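Local coordinates for cell division protein FtsZ 1 (Methanocaldococcus jannaschii, PDB 1W5B), which binds GTP and probably hydrolyses it, polymerising in a GTP-dependent manner into the contractile Z ring that forms at the future cell division site and recruits other division proteins, at residues L56-I61 / R78-K83; D123-T128 / I150-V155; I232-A237 / T316-A321; L275-D280 / S342-T347. All blocks are in the same frame, centred on the assembly; numbering follows the deposited sequence.

Interaction 1 of 4, residues L56-I61 / R78-K83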
# COMPACT_ATOMS: atom_id res chain seq x y z
N LEU A 56 8.29 8.41 -3.35
CA LEU A 56 7.12 9.16 -2.91
C LEU A 56 7.50 10.58 -2.48
O LEU A 56 6.80 11.54 -2.80
CB LEU A 56 6.42 8.43 -1.77
CG LEU A 56 5.90 7.03 -2.13
CD1 LEU A 56 5.42 6.30 -0.88
CD2 LEU A 56 4.78 7.16 -3.15
N LYS A 57 8.60 10.70 -1.75
CA LYS A 57 9.04 12.01 -1.28
C LYS A 57 9.41 12.91 -2.47
O LYS A 57 8.97 14.05 -2.54
CB LYS A 57 10.24 11.85 -0.34
CG LYS A 57 10.77 13.17 0.22
CD LYS A 57 9.75 13.85 1.12
CE LYS A 57 10.15 15.28 1.44
NZ LYS A 57 11.49 15.37 2.07
N MET A 58 10.21 12.38 -3.39
CA MET A 58 10.66 13.12 -4.56
C MET A 58 9.53 13.52 -5.51
O MET A 58 9.44 14.69 -5.91
CB MET A 58 11.70 12.30 -5.33
CG MET A 58 12.99 12.07 -4.55
SD MET A 58 14.14 11.01 -5.44
CE MET A 58 14.86 12.19 -6.58
N GLU A 59 8.69 12.57 -5.89
CA GLU A 59 7.58 12.86 -6.79
C GLU A 59 6.48 13.58 -6.01
O GLU A 59 5.49 14.03 -6.58
CB GLU A 59 7.03 11.58 -7.41
CG GLU A 59 7.86 11.08 -8.59
CD GLU A 59 7.48 9.68 -9.02
OE1 GLU A 59 6.27 9.40 -9.15
OE2 GLU A 59 8.40 8.86 -9.23
N GLY A 60 6.68 13.68 -4.70
CA GLY A 60 5.72 14.36 -3.84
C GLY A 60 4.37 13.68 -3.73
O GLY A 60 3.56 13.73 -4.66
N ILE A 61 4.12 13.05 -2.59
CA ILE A 61 2.86 12.38 -2.34
C ILE A 61 1.98 13.36 -1.58
O ILE A 61 2.46 14.05 -0.67
CB ILE A 61 3.08 11.09 -1.53
CG1 ILE A 61 1.75 10.34 -1.36
CG2 ILE A 61 3.74 11.42 -0.19
CD1 ILE A 61 1.91 8.91 -0.87
N ARG A 78 21.08 7.41 1.90
CA ARG A 78 20.80 7.77 0.52
C ARG A 78 19.30 7.83 0.24
O ARG A 78 18.87 8.19 -0.85
CB ARG A 78 21.48 6.79 -0.43
CG ARG A 78 21.13 5.35 -0.19
CD ARG A 78 21.92 4.47 -1.14
NE ARG A 78 23.35 4.59 -0.92
CZ ARG A 78 24.27 4.04 -1.71
NH1 ARG A 78 23.90 3.35 -2.77
NH2 ARG A 78 25.56 4.18 -1.43
N THR A 79 18.51 7.50 1.25
CA THR A 79 17.06 7.54 1.15
C THR A 79 16.59 8.97 1.38
O THR A 79 17.30 9.77 1.98
CB THR A 79 16.41 6.63 2.23
OG1 THR A 79 16.69 5.26 1.93
CG2 THR A 79 14.90 6.84 2.30
N LYS A 80 15.40 9.30 0.88
CA LYS A 80 14.82 10.63 1.07
C LYS A 80 13.44 10.49 1.69
O LYS A 80 12.58 9.76 1.19
CB LYS A 80 14.71 11.37 -0.26
CG LYS A 80 16.05 11.78 -0.82
CD LYS A 80 15.89 12.65 -2.04
CE LYS A 80 17.24 13.12 -2.53
NZ LYS A 80 17.12 14.03 -3.70
N ALA A 81 13.24 11.18 2.81
CA ALA A 81 11.98 11.14 3.52
C ALA A 81 11.90 12.31 4.49
O ALA A 81 12.89 12.99 4.72
CB ALA A 81 11.87 9.82 4.29
N ASP A 82 10.72 12.53 5.06
CA ASP A 82 10.54 13.62 6.01
C ASP A 82 11.23 13.26 7.32
O ASP A 82 11.67 14.13 8.06
CB ASP A 82 9.05 13.86 6.28
CG ASP A 82 8.27 14.14 5.02
OD1 ASP A 82 8.73 14.95 4.18
OD2 ASP A 82 7.17 13.55 4.86
N LYS A 83 11.33 11.96 7.59
CA LYS A 83 11.96 11.47 8.81
C LYS A 83 12.60 10.11 8.59
O LYS A 83 12.02 9.25 7.94
CB LYS A 83 10.93 11.37 9.93
CG LYS A 83 11.48 10.85 11.25
CD LYS A 83 12.53 11.82 11.82
CE LYS A 83 13.20 11.26 13.06
NZ LYS A 83 12.22 10.99 14.15
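K57, near the end of the helix, and A81, in an extended loop, bring their CA atoms to within 5.7 Å, and no hydrogen bond joins the two backbones. The CB of K57 rests on the carbonyl oxygen of K80 at 3.5 Å. From there the lysine starts out with CG anti to its backbone N (chi1 -179°) and then bends at chi2 and chi4, which carries it along the loop to D82. The salt bridge is long, 3.5 Å from K57 NZ to D82 OD1, and K57 CE is nearer to that oxygen, at 3.1 Å, so the carboxylate meets the end of the methylene chain as much as the ammonium group. The other oxygen, D82 OD2, accepts a hydrogen bond from T66 N in strand 64-70, which ties the aspartate to the sheet. In this Rossmann-like GTPase domain, helix 46-59 connects two neighbouring parallel strands, 40-45 and 64-70, and the loop at 78-83 leads into the edge strand 83-86. On the other flank of K57, M58 and K80 meet at an angle, M58 CG lying 3.9 Å from K80 CD. A hydrogen bond from K80 N to T54 OG1, one turn earlier in the helix, gives the loop a further hold.

Interaction 2 of 4, residues D123-T128 / I150-V155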
# COMPACT_ATOMS: atom_id res chain seq x y z
N ASP A 123 -3.59 9.40 12.06
CA ASP A 123 -4.94 8.87 12.04
C ASP A 123 -4.88 7.58 11.23
O ASP A 123 -5.65 6.65 11.45
CB ASP A 123 -5.89 9.85 11.35
CG ASP A 123 -6.00 11.18 12.07
OD1 ASP A 123 -6.34 11.17 13.27
OD2 ASP A 123 -5.74 12.22 11.44
N MET A 124 -3.93 7.52 10.30
CA MET A 124 -3.76 6.36 9.44
C MET A 124 -2.30 6.15 9.08
O MET A 124 -1.59 7.10 8.73
CB MET A 124 -4.60 6.56 8.17
CG MET A 124 -4.37 5.54 7.09
SD MET A 124 -5.69 5.68 5.88
CE MET A 124 -5.98 3.98 5.55
N VAL A 125 -1.86 4.90 9.17
CA VAL A 125 -0.48 4.57 8.87
C VAL A 125 -0.35 3.49 7.81
O VAL A 125 -0.90 2.39 7.95
CB VAL A 125 0.26 4.08 10.14
CG1 VAL A 125 1.72 3.77 9.81
CG2 VAL A 125 0.15 5.13 11.23
N PHE A 126 0.38 3.80 6.74
CA PHE A 126 0.61 2.85 5.67
C PHE A 126 2.02 2.32 5.86
O PHE A 126 2.98 3.09 5.95
CB PHE A 126 0.53 3.51 4.29
CG PHE A 126 -0.87 3.86 3.87
CD1 PHE A 126 -1.52 4.98 4.40
CD2 PHE A 126 -1.53 3.08 2.93
CE1 PHE A 126 -2.82 5.30 3.99
CE2 PHE A 126 -2.83 3.39 2.52
CZ PHE A 126 -3.47 4.51 3.05
N ILE A 127 2.14 1.00 5.92
CA ILE A 127 3.42 0.34 6.12
C ILE A 127 3.76 -0.40 4.84
O ILE A 127 3.01 -1.28 4.41
CB ILE A 127 3.33 -0.68 7.28
CG1 ILE A 127 2.87 0.03 8.55
CG2 ILE A 127 4.67 -1.33 7.52
CD1 ILE A 127 2.60 -0.92 9.69
N THR A 128 4.89 -0.06 4.23
CA THR A 128 5.30 -0.69 2.99
C THR A 128 6.72 -1.23 3.04
O THR A 128 7.61 -0.64 3.67
CB THR A 128 5.16 0.30 1.83
OG1 THR A 128 5.34 -0.40 0.59
CG2 THR A 128 6.19 1.41 1.94
N ILE A 150 -1.22 3.14 19.04
CA ILE A 150 -1.39 4.58 19.10
C ILE A 150 -2.74 4.97 18.49
O ILE A 150 -3.05 6.16 18.36
CB ILE A 150 -0.22 5.32 18.39
CG1 ILE A 150 -0.11 4.89 16.93
CG2 ILE A 150 1.08 5.03 19.13
CD1 ILE A 150 -0.82 5.81 15.96
N GLY A 151 -3.53 3.96 18.13
CA GLY A 151 -4.86 4.19 17.59
C GLY A 151 -5.02 4.64 16.14
O GLY A 151 -5.96 5.36 15.81
N ALA A 152 -4.12 4.21 15.27
CA ALA A 152 -4.22 4.62 13.88
C ALA A 152 -4.75 3.50 13.01
O ALA A 152 -4.51 2.32 13.29
CB ALA A 152 -2.86 5.08 13.38
N LEU A 153 -5.49 3.87 11.98
CA LEU A 153 -5.99 2.88 11.03
C LEU A 153 -4.68 2.39 10.44
O LEU A 153 -3.90 3.19 9.91
CB LEU A 153 -6.86 3.54 9.96
CG LEU A 153 -7.35 2.63 8.83
CD1 LEU A 153 -8.13 1.47 9.40
CD2 LEU A 153 -8.22 3.43 7.86
N THR A 154 -4.42 1.09 10.55
CA THR A 154 -3.16 0.50 10.10
C THR A 154 -3.25 -0.34 8.83
O THR A 154 -3.88 -1.39 8.81
CB THR A 154 -2.57 -0.36 11.24
OG1 THR A 154 -2.41 0.46 12.41
CG2 THR A 154 -1.23 -0.93 10.84
N VAL A 155 -2.58 0.12 7.78
CA VAL A 155 -2.61 -0.57 6.50
C VAL A 155 -1.21 -0.90 5.99
O VAL A 155 -0.31 -0.06 6.05
CB VAL A 155 -3.33 0.28 5.44
CG1 VAL A 155 -3.33 -0.43 4.09
CG2 VAL A 155 -4.76 0.57 5.89
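M124 and L153 are paired in parallel strands with their side chains on the same face of the sheet, and the side chain of M124 follows its neighbour outward. Its CB passes the carbonyl oxygen of L153 at 3.9 Å, and its CG lies slightly closer to that oxygen. The sulfur, SD, then reaches L153 CD2 at 3.9 Å. At the tip, CE is pressed against L153 CD2 at 3.3 Å, closer than two carbons normally pack, and also meets V155 CG2 at 3.6 Å. With chi1 at 171° the chain starts out anti to the backbone N and runs beside L153; the bend at chi3 turns the methyl toward V155. Farther along this face, V155 CB lies over one face of the F126 ring. The opposite face carries V125, whose CG2 touches A152 CB at 3.7 Å, and T154. In the backbone ladder L153 N bonds to D123 O, V125 N to L153 O, V155 N to V125 O and I127 N to V155 O, all at 2.7 to 2.8 Å; the first is the least straight at the carbonyl. With the strand directions only 13° apart, this is the parallel pairing of a beta-alpha-beta crossover. Helix 135-149 makes the connection, and the GTP-binding residues G134, T135 and G136 lie where strand 124-130 passes into it. The T154 hydroxyl donates to A152 O and also bonds S147 of that helix. The ladder thus pairs the backbone polar groups and fixes the register, while the apolar fit depends on the M124, L153, V155 and F126 side chains.

Interaction 3 of 4, residues I232-A237 / T316-A321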
# COMPACT_ATOMS: atom_id res chain seq x y z
N ILE A 232 -14.83 13.90 -7.39
CA ILE A 232 -15.82 13.55 -6.38
C ILE A 232 -15.14 13.41 -5.03
O ILE A 232 -14.02 12.91 -4.94
CB ILE A 232 -16.56 12.24 -6.73
CG1 ILE A 232 -17.72 12.03 -5.76
CG2 ILE A 232 -15.59 11.06 -6.66
CD1 ILE A 232 -18.65 10.91 -6.14
N ASN A 233 -15.81 13.86 -3.98
CA ASN A 233 -15.25 13.78 -2.64
C ASN A 233 -15.16 12.36 -2.11
O ASN A 233 -16.08 11.56 -2.27
CB ASN A 233 -16.07 14.61 -1.67
CG ASN A 233 -15.53 14.54 -0.25
OD1 ASN A 233 -14.42 14.99 0.02
ND2 ASN A 233 -16.31 13.96 0.65
N VAL A 234 -14.03 12.05 -1.48
CA VAL A 234 -13.83 10.75 -0.87
C VAL A 234 -13.85 11.05 0.63
O VAL A 234 -13.02 11.79 1.14
CB VAL A 234 -12.47 10.12 -1.26
CG1 VAL A 234 -12.24 8.85 -0.47
CG2 VAL A 234 -12.46 9.78 -2.76
N ASP A 235 -14.83 10.49 1.32
CA ASP A 235 -14.99 10.71 2.74
C ASP A 235 -14.08 9.80 3.54
O ASP A 235 -14.11 8.58 3.39
CB ASP A 235 -16.45 10.45 3.13
CG ASP A 235 -16.68 10.58 4.61
OD1 ASP A 235 -16.52 11.69 5.15
OD2 ASP A 235 -17.02 9.56 5.24
N PHE A 236 -13.27 10.40 4.41
CA PHE A 236 -12.32 9.64 5.22
C PHE A 236 -13.05 8.64 6.11
O PHE A 236 -12.57 7.52 6.30
CB PHE A 236 -11.46 10.59 6.07
CG PHE A 236 -10.37 9.89 6.85
CD1 PHE A 236 -9.41 9.13 6.19
CD2 PHE A 236 -10.32 9.97 8.23
CE1 PHE A 236 -8.42 8.46 6.90
CE2 PHE A 236 -9.33 9.30 8.96
CZ PHE A 236 -8.38 8.54 8.28
N ALA A 237 -14.21 9.02 6.64
CA ALA A 237 -14.95 8.11 7.49
C ALA A 237 -15.32 6.85 6.72
O ALA A 237 -15.21 5.75 7.24
CB ALA A 237 -16.21 8.80 8.03
N THR A 316 -19.05 -3.15 0.11
CA THR A 316 -18.98 -1.69 0.17
C THR A 316 -17.85 -1.25 -0.74
O THR A 316 -16.73 -1.76 -0.65
CB THR A 316 -18.72 -1.17 1.60
OG1 THR A 316 -17.73 -2.00 2.23
CG2 THR A 316 -19.99 -1.19 2.41
N ILE A 317 -18.16 -0.29 -1.61
CA ILE A 317 -17.19 0.21 -2.57
C ILE A 317 -16.90 1.69 -2.39
O ILE A 317 -17.79 2.53 -2.51
CB ILE A 317 -17.72 -0.01 -4.01
CG1 ILE A 317 -18.01 -1.49 -4.23
CG2 ILE A 317 -16.72 0.52 -5.01
CD1 ILE A 317 -18.74 -1.79 -5.54
N ILE A 318 -15.65 2.01 -2.09
CA ILE A 318 -15.22 3.40 -1.94
C ILE A 318 -14.50 3.75 -3.23
O ILE A 318 -13.61 3.01 -3.66
CB ILE A 318 -14.24 3.57 -0.77
CG1 ILE A 318 -14.90 3.11 0.53
CG2 ILE A 318 -13.81 5.01 -0.67
CD1 ILE A 318 -16.17 3.85 0.86
N TRP A 319 -14.86 4.86 -3.87
CA TRP A 319 -14.19 5.21 -5.12
C TRP A 319 -13.92 6.70 -5.27
O TRP A 319 -14.60 7.53 -4.68
CB TRP A 319 -15.02 4.75 -6.31
CG TRP A 319 -16.36 5.40 -6.40
CD1 TRP A 319 -17.46 5.13 -5.64
CD2 TRP A 319 -16.74 6.45 -7.30
NE1 TRP A 319 -18.51 5.95 -6.00
CE2 TRP A 319 -18.09 6.76 -7.02
CE3 TRP A 319 -16.08 7.16 -8.31
CZ2 TRP A 319 -18.79 7.76 -7.72
CZ3 TRP A 319 -16.77 8.15 -9.01
CH2 TRP A 319 -18.12 8.43 -8.71
N GLY A 320 -12.92 7.01 -6.09
CA GLY A 320 -12.57 8.39 -6.34
C GLY A 320 -12.01 8.52 -7.74
O GLY A 320 -11.67 7.53 -8.37
N ALA A 321 -11.94 9.75 -8.23
CA ALA A 321 -11.43 10.02 -9.57
C ALA A 321 -10.66 11.33 -9.51
O ALA A 321 -11.22 12.38 -9.20
CB ALA A 321 -12.59 10.14 -10.56
O HOH W 1 -11.98 11.70 -6.06
O HOH W 2 -16.73 8.91 -3.73
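I318 is the first residue of the strand to touch I232-A237: its CG2 faces CG1 of V234 at 4.2 Å, a loose apolar contact. Next comes W319, whose CG is set between the backbone N and the carbonyl carbon (chi1 63°), which brings the indole against the other segment with its six-membered ring under I232. The two side chains cross at about a right angle. I232 CG2 sits over the ring face, 4.3 Å from its centroid and 24° off the normal, a CH-pi contact displaced toward the rim, while I232 CD1 reaches W319 CZ2 at 3.5 Å. A300 and V304 of helix 297-308 also touch the indole. The backbone oxygen of W319 accepts from a water at 2.7 Å, and the same water donates to N233 O. G320 has no side chain, and V234 CG2 comes to 3.8 Å from its CA. At A321 a second water bridges the backbone N, at 2.9 Å, and I232 O, at 2.6 Å. Strand 316-323 is an outermost strand of the four-stranded sheet in the C-terminal domain; I318 and G320 bond inward to strand 284-291. I232 and V234 meet this edge before the chain turns away into helix 236-243, with D235 as its N-cap. No direct hydrogen bond joins the two segments, so their polar coupling goes through water, and direct contact is mainly apolar, through the isoleucine, valine and tryptophan surfaces.

Interaction 4 of 4, residues L275-D280 / S342-T347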
# COMPACT_ATOMS: atom_id res chain seq x y z
N LEU A 275 -4.07 -9.57 -9.18
CA LEU A 275 -5.29 -9.88 -8.45
C LEU A 275 -5.50 -11.39 -8.53
O LEU A 275 -6.51 -11.87 -9.06
CB LEU A 275 -6.46 -9.13 -9.08
CG LEU A 275 -7.79 -9.08 -8.34
CD1 LEU A 275 -7.59 -8.46 -6.96
CD2 LEU A 275 -8.77 -8.27 -9.17
N ASP A 276 -4.54 -12.14 -8.00
CA ASP A 276 -4.58 -13.60 -8.04
C ASP A 276 -5.47 -14.23 -6.97
O ASP A 276 -4.99 -14.81 -6.00
CB ASP A 276 -3.15 -14.13 -7.92
CG ASP A 276 -3.07 -15.63 -8.12
OD1 ASP A 276 -3.89 -16.17 -8.90
OD2 ASP A 276 -2.18 -16.26 -7.51
N VAL A 277 -6.78 -14.13 -7.18
CA VAL A 277 -7.75 -14.67 -6.23
C VAL A 277 -9.15 -14.52 -6.81
O VAL A 277 -9.37 -13.73 -7.72
CB VAL A 277 -7.69 -13.92 -4.88
CG1 VAL A 277 -7.99 -12.44 -5.09
CG2 VAL A 277 -8.68 -14.51 -3.89
N ASP A 278 -10.09 -15.29 -6.27
CA ASP A 278 -11.47 -15.21 -6.72
C ASP A 278 -12.04 -13.96 -6.04
O ASP A 278 -12.10 -13.88 -4.82
CB ASP A 278 -12.25 -16.45 -6.27
CG ASP A 278 -13.12 -17.03 -7.37
OD1 ASP A 278 -12.56 -17.59 -8.34
OD2 ASP A 278 -14.36 -16.91 -7.27
N ILE A 279 -12.46 -12.98 -6.83
CA ILE A 279 -13.00 -11.74 -6.27
C ILE A 279 -14.49 -11.76 -5.94
O ILE A 279 -14.97 -10.89 -5.22
CB ILE A 279 -12.72 -10.55 -7.20
CG1 ILE A 279 -13.40 -10.78 -8.55
CG2 ILE A 279 -11.22 -10.39 -7.39
CD1 ILE A 279 -13.34 -9.59 -9.49
N ASP A 280 -15.22 -12.73 -6.47
CA ASP A 280 -16.65 -12.82 -6.22
C ASP A 280 -16.96 -12.90 -4.72
O ASP A 280 -18.06 -12.56 -4.28
CB ASP A 280 -17.26 -14.03 -6.93
CG ASP A 280 -16.75 -15.35 -6.37
OD1 ASP A 280 -17.21 -16.41 -6.85
OD2 ASP A 280 -15.91 -15.33 -5.45
N SER A 342 -10.44 -15.48 3.02
CA SER A 342 -11.16 -16.75 3.02
C SER A 342 -10.95 -17.53 1.72
O SER A 342 -11.19 -18.74 1.68
CB SER A 342 -12.66 -16.49 3.21
OG SER A 342 -13.15 -15.64 2.20
N ARG A 343 -10.49 -16.85 0.68
CA ARG A 343 -10.25 -17.49 -0.61
C ARG A 343 -8.77 -17.69 -0.90
O ARG A 343 -8.40 -18.06 -2.01
CB ARG A 343 -10.88 -16.67 -1.74
CG ARG A 343 -12.38 -16.91 -1.89
CD ARG A 343 -13.17 -16.38 -0.71
NE ARG A 343 -14.53 -16.92 -0.64
CZ ARG A 343 -15.42 -16.85 -1.63
NH1 ARG A 343 -15.10 -16.27 -2.78
NH2 ARG A 343 -16.63 -17.36 -1.46
N ILE A 344 -7.93 -17.44 0.10
CA ILE A 344 -6.49 -17.60 -0.05
C ILE A 344 -5.95 -18.46 1.10
O ILE A 344 -6.51 -18.48 2.20
CB ILE A 344 -5.76 -16.22 -0.06
CG1 ILE A 344 -5.23 -15.92 -1.46
CG2 ILE A 344 -4.57 -16.21 0.90
CD1 ILE A 344 -6.27 -15.91 -2.53
N GLU A 345 -4.87 -19.16 0.82
CA GLU A 345 -4.24 -20.00 1.81
C GLU A 345 -2.77 -19.60 1.88
O GLU A 345 -2.13 -19.40 0.84
CB GLU A 345 -4.38 -21.46 1.40
CG GLU A 345 -3.84 -22.47 2.38
CD GLU A 345 -4.26 -23.88 2.03
OE1 GLU A 345 -5.47 -24.17 2.11
OE2 GLU A 345 -3.38 -24.68 1.65
N PHE A 346 -2.24 -19.47 3.09
CA PHE A 346 -0.85 -19.09 3.29
C PHE A 346 0.04 -20.33 3.39
O PHE A 346 -0.12 -21.13 4.31
CB PHE A 346 -0.71 -18.27 4.58
CG PHE A 346 -1.16 -16.83 4.46
CD1 PHE A 346 -2.14 -16.46 3.55
CD2 PHE A 346 -0.62 -15.85 5.28
CE1 PHE A 346 -2.57 -15.14 3.45
CE2 PHE A 346 -1.04 -14.53 5.20
CZ PHE A 346 -2.02 -14.17 4.28
N THR A 347 0.97 -20.48 2.45
CA THR A 347 1.90 -21.62 2.45
C THR A 347 3.33 -21.08 2.45
O THR A 347 3.55 -19.91 2.13
CB THR A 347 1.71 -22.52 1.20
OG1 THR A 347 2.32 -21.90 0.05
CG2 THR A 347 0.22 -22.73 0.92
O HOH W 3 -9.32 -17.52 -4.56
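R343 reaches D280 beside a second carboxylate, that of D278, whose OD2 stands 2.9 Å from both OD1 and OD2 of D280 although all are acceptors. The salt bridge uses a single arm: R343 NH1 to D280 OD2 is 2.9 Å, with a bent N-H...O angle of 137°. The oxygen lies in the guanidinium plane, at its edge, and is met on its syn side, tilted from the carboxylate plane; the two flat groups are turned 61° against each other. A bend at chi2 (67°) helps bring the arginine round to D280. Behind it, R343 CB packs on V277 CG2 at 3.8 Å. I344 CD1 also lies against V277, at a modelled separation too short to be relied on; M250 of strand 249-256 touches both residues. One water joins the backbones, accepting from D278 N at 2.9 Å and donating to R343 O at 2.8 Å. The contact links the turn region before strand 284-291, which includes an inverse gamma turn centred on D276, to the start of the C-terminal hairpin strand 344-347. The close carboxylates would probably repel if ionised; R343 NH1, 4.6 Å from D278 OD2, and a weak, long D278-R353 ion pair may offset this.

How the interactions relate
From the N terminus, interaction 1 closes first, spanning 16 intervening residues and joining the end of helix 46-59 to the approach to edge strand 83-86. Interaction 2 follows in series, closing a beta-alpha-beta unit in the interior of the same parallel sheet. Interaction 3 opens ahead of helix 236-243, and interaction 4 opens before it closes, so their segments cross: interaction 3 ties the approach to that helix to edge strand 316-323, interaction 4 the loop before strand 284-291 to the terminal hairpin. Interactions 2 and 3 touch: M124 SD lies 4.0 Å from F236 CE1, linking the sheet face to helix 236-243. Interactions 1 and 4, with centres 33 Å apart, lie on opposite sides of the chain's centre.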